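Local coordinates for protein silicatein alpha (Tethya aurantium, PDB 6ZQ3) that is a papain-family cysteine protease homologue that probably directs silica formation in the spicules of a marine sponge, at residues A[84-87]-A[88-91]; A[6-10]-A[11-15]; A[141-144]-A[145-149]; A[50-53]-A[54-57]. One frame throughout, in Å; residues are numbered along the deposited sequence.

Interaction 1. Residues A[84-87]-A[88-91]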
# COMPACT_ATOMS: atom_id res chain seq x y z
N VAL A 84 -0.35 15.75 0.21
CA VAL A 84 -1.58 14.98 0.40
C VAL A 84 -2.21 15.38 1.72
O VAL A 84 -1.50 15.64 2.69
CB VAL A 84 -1.28 13.47 0.34
CG1 VAL A 84 -0.72 12.96 1.65
CG2 VAL A 84 -2.53 12.69 -0.10
N ASP A 85 -3.54 15.46 1.76
CA ASP A 85 -4.23 15.74 3.01
C ASP A 85 -4.25 14.49 3.90
O ASP A 85 -4.20 13.35 3.41
CB ASP A 85 -5.67 16.21 2.78
CG ASP A 85 -5.78 17.66 2.35
OD1 ASP A 85 -4.79 18.43 2.49
OD2 ASP A 85 -6.88 18.03 1.89
N ASP A 86 -4.38 14.72 5.20
CA ASP A 86 -4.54 13.64 6.14
C ASP A 86 -6.00 13.29 6.31
O ASP A 86 -6.87 14.09 5.99
CB ASP A 86 -3.87 13.96 7.48
CG ASP A 86 -4.28 15.27 8.02
OD1 ASP A 86 -5.50 15.46 8.21
OD2 ASP A 86 -3.37 16.10 8.24
N GLY A 87 -6.24 12.09 6.83
CA GLY A 87 -7.57 11.48 6.86
C GLY A 87 -8.52 12.31 7.68
O GLY A 87 -9.63 12.61 7.23
N GLY A 88 -8.06 12.70 8.88
CA GLY A 88 -8.84 13.48 9.86
C GLY A 88 -9.72 14.46 9.12
O GLY A 88 -10.94 14.42 9.24
N SER A 89 -9.08 15.27 8.29
CA SER A 89 -9.77 16.34 7.57
C SER A 89 -10.23 15.99 6.12
O SER A 89 -10.97 16.78 5.53
CB SER A 89 -8.89 17.59 7.58
OG SER A 89 -8.73 18.09 8.92
N TYR A 90 -9.81 14.86 5.56
CA TYR A 90 -10.26 14.43 4.21
C TYR A 90 -10.64 12.94 4.24
O TYR A 90 -9.86 12.10 3.81
CB TYR A 90 -9.18 14.70 3.16
CG TYR A 90 -9.69 14.84 1.72
CD1 TYR A 90 -10.90 14.23 1.29
CD2 TYR A 90 -8.99 15.61 0.79
CE1 TYR A 90 -11.36 14.37 -0.01
CE2 TYR A 90 -9.45 15.75 -0.51
CZ TYR A 90 -10.63 15.13 -0.91
OH TYR A 90 -11.09 15.30 -2.22
N PRO A 91 -11.85 12.62 4.73
CA PRO A 91 -12.15 11.25 5.15
C PRO A 91 -12.75 10.43 4.05
O PRO A 91 -13.25 10.97 3.07
CB PRO A 91 -13.18 11.46 6.27
CG PRO A 91 -13.83 12.78 5.98
CD PRO A 91 -13.04 13.48 4.89
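G87 and Y90 are the end residues of a type I beta turn that reverses the chain just after strand 84-85 of the papain-like fold. The type rests on the two middle residues, G88 and S89: both have negative phi and psi, and the psi of S89 has come close to zero, at -10°. Weak additional support comes from Y90 N, which points its hydrogen between two carbonyl oxygens, G87 O at 2.8 Å and D86 O at 3.1 Å. The turn has two weak, bent bonds at this amide and no straight one. G88 packs through its backbone alone. The Y90 side chain folds back over the strand end: with chi1 at -156°, CG stands opposite the backbone N, bringing CB to 3.8 Å from D85 CB. The D85 carboxylate meets the ring at its edge, near the ring plane, OD2 lying 3.4 Å from Y90 CD2. The two planes are 53° apart, which makes this an edge contact of an aromatic C-H side with a carboxylate oxygen, not a stack. D85 OD2 has its hydrogen bond with Q102 N. At the far end of the ring, Y90 OH is hydrogen-bonded to D56 OD2 and T100 N, so the tyrosine ties the turn to helix 51-57. Beyond Y90, the chain passes G87 once more, with P91 CB 3.9 Å from G87 O.

Interaction 2. Residues A[6-10]-A[11-15]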
# COMPACT_ATOMS: atom_id res chain seq x y z
N VAL A 6 11.26 -8.14 10.47
CA VAL A 6 10.84 -6.80 10.87
C VAL A 6 9.32 -6.74 10.90
O VAL A 6 8.65 -7.53 10.27
CB VAL A 6 11.33 -5.67 9.92
CG1 VAL A 6 11.65 -4.40 10.71
CG2 VAL A 6 12.56 -6.09 9.14
N ASP A 7 8.80 -5.79 11.67
CA ASP A 7 7.44 -5.33 11.54
C ASP A 7 7.50 -3.86 11.92
O ASP A 7 7.95 -3.53 13.02
CB ASP A 7 6.55 -6.11 12.49
CG ASP A 7 5.13 -5.58 12.54
OD1 ASP A 7 4.87 -4.46 12.06
OD2 ASP A 7 4.27 -6.29 13.07
N TRP A 8 7.06 -2.99 11.01
CA TRP A 8 7.28 -1.54 11.20
C TRP A 8 6.37 -0.91 12.25
O TRP A 8 6.53 0.28 12.57
CB TRP A 8 7.17 -0.80 9.87
CG TRP A 8 8.42 -0.91 9.09
CD1 TRP A 8 8.61 -1.60 7.93
CD2 TRP A 8 9.68 -0.34 9.43
NE1 TRP A 8 9.91 -1.49 7.53
CE2 TRP A 8 10.59 -0.71 8.44
CE3 TRP A 8 10.12 0.47 10.48
CZ2 TRP A 8 11.92 -0.31 8.46
CZ3 TRP A 8 11.44 0.88 10.50
CH2 TRP A 8 12.32 0.48 9.50
N ARG A 9 5.43 -1.68 12.80
CA ARG A 9 4.75 -1.23 14.01
C ARG A 9 5.72 -1.12 15.18
O ARG A 9 5.45 -0.42 16.16
CB ARG A 9 3.62 -2.15 14.39
CG ARG A 9 2.45 -2.04 13.46
CD ARG A 9 1.40 -3.08 13.83
NE ARG A 9 1.93 -4.43 13.67
CZ ARG A 9 1.19 -5.53 13.76
NH1 ARG A 9 -0.12 -5.44 14.00
NH2 ARG A 9 1.76 -6.72 13.58
N THR A 10 6.84 -1.82 15.09
CA THR A 10 7.90 -1.70 16.08
C THR A 10 8.47 -0.28 16.15
O THR A 10 8.96 0.14 17.20
CB THR A 10 9.00 -2.70 15.77
OG1 THR A 10 8.48 -4.01 16.01
CG2 THR A 10 10.16 -2.51 16.66
N LYS A 11 8.40 0.45 15.03
CA LYS A 11 8.86 1.82 14.95
C LYS A 11 7.71 2.84 14.90
O LYS A 11 7.92 4.01 14.58
CB LYS A 11 9.78 1.97 13.74
CG LYS A 11 11.24 2.12 14.12
CD LYS A 11 11.48 3.50 14.71
CE LYS A 11 12.95 3.88 14.73
NZ LYS A 11 13.08 5.37 14.80
N GLY A 12 6.49 2.38 15.23
CA GLY A 12 5.29 3.23 15.15
C GLY A 12 4.99 3.81 13.77
O GLY A 12 4.45 4.91 13.65
N ALA A 13 5.32 3.04 12.73
CA ALA A 13 5.26 3.50 11.35
C ALA A 13 4.05 2.98 10.57
O ALA A 13 4.01 3.16 9.34
CB ALA A 13 6.54 3.09 10.63
N VAL A 14 3.10 2.30 11.23
CA VAL A 14 1.92 1.72 10.56
C VAL A 14 0.62 2.07 11.27
O VAL A 14 0.51 1.84 12.46
CB VAL A 14 1.98 0.17 10.50
CG1 VAL A 14 0.70 -0.40 9.90
CG2 VAL A 14 3.20 -0.32 9.71
N THR A 15 -0.36 2.58 10.54
CA THR A 15 -1.70 2.87 11.09
C THR A 15 -2.61 1.65 11.15
O THR A 15 -2.29 0.58 10.64
CB THR A 15 -2.46 3.91 10.23
OG1 THR A 15 -2.64 3.41 8.89
CG2 THR A 15 -1.70 5.20 10.18
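W8 O is gripped by two backbone amides arriving from opposite faces of its carbonyl plane. K11 N approaches from well above that plane at 3.1 Å, closing a 3-10 type turn. A13 N comes in straighter, 3.0 Å from W8 O and tilted 28° from the plane. A third bond, G12 N to R9 O at 3.1 Å, lies inside the A13 bond, and G12 has a positive phi of 59°. This nested pair with a left-handed residue meets the definition of a Schellman motif, here following the 3-10 segment 8-10. The motif's usual apolar contact is present too, A13 CB lying 4.0 Å from W8 CB. K11 runs alongside the indole and sets its CB in the ring plane at the edge, 3.6 Å from W8 CE3. The indole NE1 is hydrogen-bonded to V128 O, and L41 of helix 26-43 packs against W8, K11 and A13. With an alanine in place of W8 the ring is gone, which would probably leave V128 O without its donor and open a gap beside K11 and L41. V14 CG2, opposite its own carbonyl carbon (chi1 176°), lies 4.0 Å from W8 CB, and V14 CB is 3.7 Å from R9 CG. R9 NH2 reaches the syn lone pair of D7 OD2 at 2.6 Å, a salt bridge, while R9 N completes an Asx turn on D7 OD1. The ion pair thus ends the R9 chain, while apolar packing through V14 joins its aliphatic part to W8.

Interaction 3. Residues A[141-144]-A[145-149]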
# COMPACT_ATOMS: atom_id res chain seq x y z
N GLU A 141 -6.61 -13.04 -7.40
CA GLU A 141 -7.72 -13.66 -8.13
C GLU A 141 -8.36 -14.84 -7.34
O GLU A 141 -9.58 -14.96 -7.28
N SER A 142 -7.52 -15.67 -6.74
CA SER A 142 -7.96 -16.87 -6.04
C SER A 142 -9.04 -16.63 -4.98
O SER A 142 -9.03 -15.64 -4.24
CB SER A 142 -6.76 -17.55 -5.38
OG SER A 142 -7.14 -18.67 -4.60
N ASN A 143 -9.93 -17.61 -4.88
CA ASN A 143 -10.92 -17.64 -3.84
C ASN A 143 -10.24 -17.78 -2.48
O ASN A 143 -10.79 -17.43 -1.43
CB ASN A 143 -11.85 -18.80 -4.12
CG ASN A 143 -13.22 -18.62 -3.52
OD1 ASN A 143 -13.75 -17.51 -3.51
ND2 ASN A 143 -13.81 -19.72 -3.04
N ALA A 144 -9.02 -18.30 -2.51
CA ALA A 144 -8.25 -18.52 -1.29
C ALA A 144 -7.80 -17.20 -0.70
O ALA A 144 -7.82 -17.01 0.53
CB ALA A 144 -7.05 -19.43 -1.57
N PHE A 145 -7.38 -16.30 -1.60
CA PHE A 145 -7.08 -14.92 -1.21
C PHE A 145 -8.34 -14.16 -0.82
O PHE A 145 -8.42 -13.53 0.24
CB PHE A 145 -6.41 -14.17 -2.36
CG PHE A 145 -5.90 -12.82 -1.94
CD1 PHE A 145 -4.66 -12.70 -1.33
CD2 PHE A 145 -6.71 -11.69 -2.07
CE1 PHE A 145 -4.22 -11.49 -0.91
CE2 PHE A 145 -6.26 -10.47 -1.64
CZ PHE A 145 -5.02 -10.37 -1.06
N ARG A 146 -9.32 -14.19 -1.69
CA ARG A 146 -10.58 -13.51 -1.44
C ARG A 146 -11.12 -13.89 -0.08
O ARG A 146 -11.61 -13.04 0.63
CB ARG A 146 -11.55 -13.88 -2.55
CG ARG A 146 -12.85 -13.09 -2.61
CD ARG A 146 -14.01 -13.95 -2.17
NE ARG A 146 -15.27 -13.72 -2.88
CZ ARG A 146 -16.01 -12.62 -2.78
NH1 ARG A 146 -15.61 -11.59 -2.05
NH2 ARG A 146 -17.16 -12.55 -3.44
N PHE A 147 -10.98 -15.16 0.29
CA PHE A 147 -11.40 -15.66 1.60
C PHE A 147 -10.27 -16.14 2.52
O PHE A 147 -10.49 -17.00 3.35
CB PHE A 147 -12.38 -16.81 1.41
CG PHE A 147 -13.67 -16.38 0.79
CD1 PHE A 147 -14.47 -15.43 1.43
CD2 PHE A 147 -14.10 -16.92 -0.43
CE1 PHE A 147 -15.66 -15.02 0.87
CE2 PHE A 147 -15.29 -16.54 -0.99
CZ PHE A 147 -16.08 -15.58 -0.35
N TYR A 148 -9.09 -15.56 2.41
CA TYR A 148 -8.00 -15.89 3.33
C TYR A 148 -8.38 -15.56 4.75
O TYR A 148 -8.95 -14.50 4.99
CB TYR A 148 -6.76 -15.11 2.95
CG TYR A 148 -5.67 -15.09 3.99
CD1 TYR A 148 -5.67 -14.13 4.99
CD2 TYR A 148 -4.63 -16.00 3.96
CE1 TYR A 148 -4.66 -14.07 5.94
CE2 TYR A 148 -3.62 -15.96 4.90
CZ TYR A 148 -3.64 -14.98 5.89
OH TYR A 148 -2.64 -14.93 6.84
N TYR A 149 -8.02 -16.43 5.69
CA TYR A 149 -8.35 -16.21 7.10
C TYR A 149 -7.15 -16.29 8.06
O TYR A 149 -7.09 -15.54 9.03
CB TYR A 149 -9.43 -17.20 7.55
CG TYR A 149 -10.01 -16.89 8.92
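The F147 ring carries N143 at its edge and R146 CD over one face, 3.1 Å above the plane and offset toward the rim. These groups decorate a single-turn helix, 143-146, whose N-cap is S142: S142 OG accepts from A144 N at 2.8 Å. The N143 amide stands almost perpendicular to the ring, the planes 83° apart. Its OD1 lies near the ring plane, 3.1 Å from F147 CE2, and ND2 also lies at that edge, so the amide meets C-H groups and not the pi cloud. OD1 also lies at the edge of the R146 guanidinium, near its plane; the nearest R146 side-chain atom is the adjoining CD, at 3.8 Å. The chi1 of N143, -155°, swings its amide opposite the backbone N, which carries it to the edge of the F147 ring. The turn itself rests on R146 N to S142 O, 2.9 Å and practically linear at 178°. F147 N follows with a 2.9 Å bond to N143 O, met from above the carbonyl plane, and there the chain leaves helical geometry. F147 stays exposed, whereas F145 and Y148 are buried. Both their rings meet W191, F145 also meets W187, and R146 O accepts from W191 NE1, which anchors the helix to the tryptophan-bearing loop of the papain-like fold. Y148 OH is hydrogen-bonded to G151 O. At the helix exit, Y148 N bonds to F145 O at 3.0 Å, and Y148 CB rests 3.3 Å from A144 O.

Interaction 4. Residues A[50-53]-A[54-57]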
# COMPACT_ATOMS: atom_id res chain seq x y z
N SER A 50 -4.91 10.69 3.62
CA SER A 50 -6.22 10.54 3.00
C SER A 50 -6.22 9.86 1.62
O SER A 50 -5.73 10.40 0.63
CB SER A 50 -6.90 11.88 2.89
OG SER A 50 -8.15 11.68 2.25
N GLU A 51 -6.80 8.67 1.59
CA GLU A 51 -6.99 7.92 0.37
C GLU A 51 -8.10 8.53 -0.48
O GLU A 51 -8.17 8.29 -1.68
CB GLU A 51 -7.39 6.49 0.70
CG GLU A 51 -6.34 5.69 1.44
CD GLU A 51 -6.42 5.82 2.95
OE1 GLU A 51 -7.41 6.40 3.44
OE2 GLU A 51 -5.48 5.35 3.64
N GLN A 52 -9.00 9.27 0.17
CA GLN A 52 -10.11 9.89 -0.52
C GLN A 52 -9.57 11.01 -1.41
O GLN A 52 -10.05 11.24 -2.55
CB GLN A 52 -11.07 10.44 0.53
CG GLN A 52 -12.40 10.96 -0.02
CD GLN A 52 -13.15 9.97 -0.88
OE1 GLN A 52 -13.21 8.78 -0.58
NE2 GLN A 52 -13.74 10.46 -1.96
N ASN A 53 -8.56 11.70 -0.87
CA ASN A 53 -7.85 12.76 -1.59
C ASN A 53 -7.34 12.23 -2.92
O ASN A 53 -7.55 12.86 -3.95
CB ASN A 53 -6.68 13.26 -0.73
CG ASN A 53 -6.15 14.58 -1.17
OD1 ASN A 53 -5.47 15.26 -0.42
ND2 ASN A 53 -6.45 14.96 -2.40
N ILE A 54 -6.70 11.06 -2.88
CA ILE A 54 -6.13 10.45 -4.06
C ILE A 54 -7.24 10.00 -5.01
O ILE A 54 -7.10 10.10 -6.23
CB ILE A 54 -5.27 9.21 -3.72
CG1 ILE A 54 -3.85 9.60 -3.34
CG2 ILE A 54 -5.14 8.30 -4.92
CD1 ILE A 54 -3.75 10.39 -2.07
N ILE A 55 -8.32 9.49 -4.45
CA ILE A 55 -9.43 9.01 -5.29
C ILE A 55 -10.08 10.17 -6.03
O ILE A 55 -10.21 10.13 -7.25
CB ILE A 55 -10.48 8.21 -4.49
CG1 ILE A 55 -9.93 6.82 -4.19
CG2 ILE A 55 -11.78 8.06 -5.28
CD1 ILE A 55 -10.45 6.20 -2.91
N ASP A 56 -10.48 11.20 -5.28
CA ASP A 56 -11.10 12.36 -5.89
C ASP A 56 -10.23 13.10 -6.91
O ASP A 56 -10.77 13.59 -7.91
CB ASP A 56 -11.57 13.35 -4.83
CG ASP A 56 -12.60 12.76 -3.92
OD1 ASP A 56 -13.19 11.72 -4.30
OD2 ASP A 56 -12.83 13.33 -2.83
N CYS A 57 -8.92 13.21 -6.68
CA CYS A 57 -8.12 14.25 -7.39
C CYS A 57 -7.08 13.75 -8.38
O CYS A 57 -6.48 14.55 -9.08
CB CYS A 57 -7.43 15.17 -6.39
SG CYS A 57 -8.48 15.70 -5.01
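S50 O receives the I54 side chain at one turn's distance, its CD1 3.3 Å away, while S50 itself is the N-cap of helix 51-57. S50 OG accepts from N53 N at 3.1 Å and, weakly, from Q52 N, occupying amides that have no preceding turn to bond to; it is also hydrogen-bonded to Y90 O. E51 follows with its O taking I55 N at 3.0 Å, and its carboxylate points off to a salt bridge with K18. Q52 is joined twice to D56. Its O accepts from D56 N at 2.8 Å, nearly straight at 176°. Its side chain bends at chi2 (53°), letting NE2 donate to D56 OD2 at 3.1 Å on the syn side, 26° out of the carboxylate plane. Q52 NE2 is also bonded to K95 O, Q52 OE1 accepts from R93 N, and D56 OD1 from S97 N. A leucine at D56 has no carboxylate and would probably leave Y90 OH and S97 N without this acceptor and cost Q52 NE2 one of its two bonds. N53 O takes a weak bond from C57 N at 3.1 Å. N53 ND2 lies 3.4 Å from C57 SG, the sulfur of the disulfide to C99, and N53 OD1 accepts from D85 N. I54 packs the helix against its neighbours: Y27, A28 and M32 of helix 26-43, A74 of helix 71-80 and V84 of strand 84-85.

In the fold
From the N terminus the contacts come in series as interactions 2, 4, 1 and 3; each closes a local turn, and none nests in or crosses another. Interaction 2 turns the chain from strand 6-7, an edge of the mixed sheet, toward helix 26-43. Interaction 4 lies on the helical side of the papain-like fold, and interaction 1 turns the chain after strand 84-85. These two have centres about 9 Å apart and touch directly, joining helix 51-57 to the turn after strand 84-85. Interaction 3 lies between strands 134-138 and 152-153 on the sheet side, its centre about 27 Å from that of interaction 4.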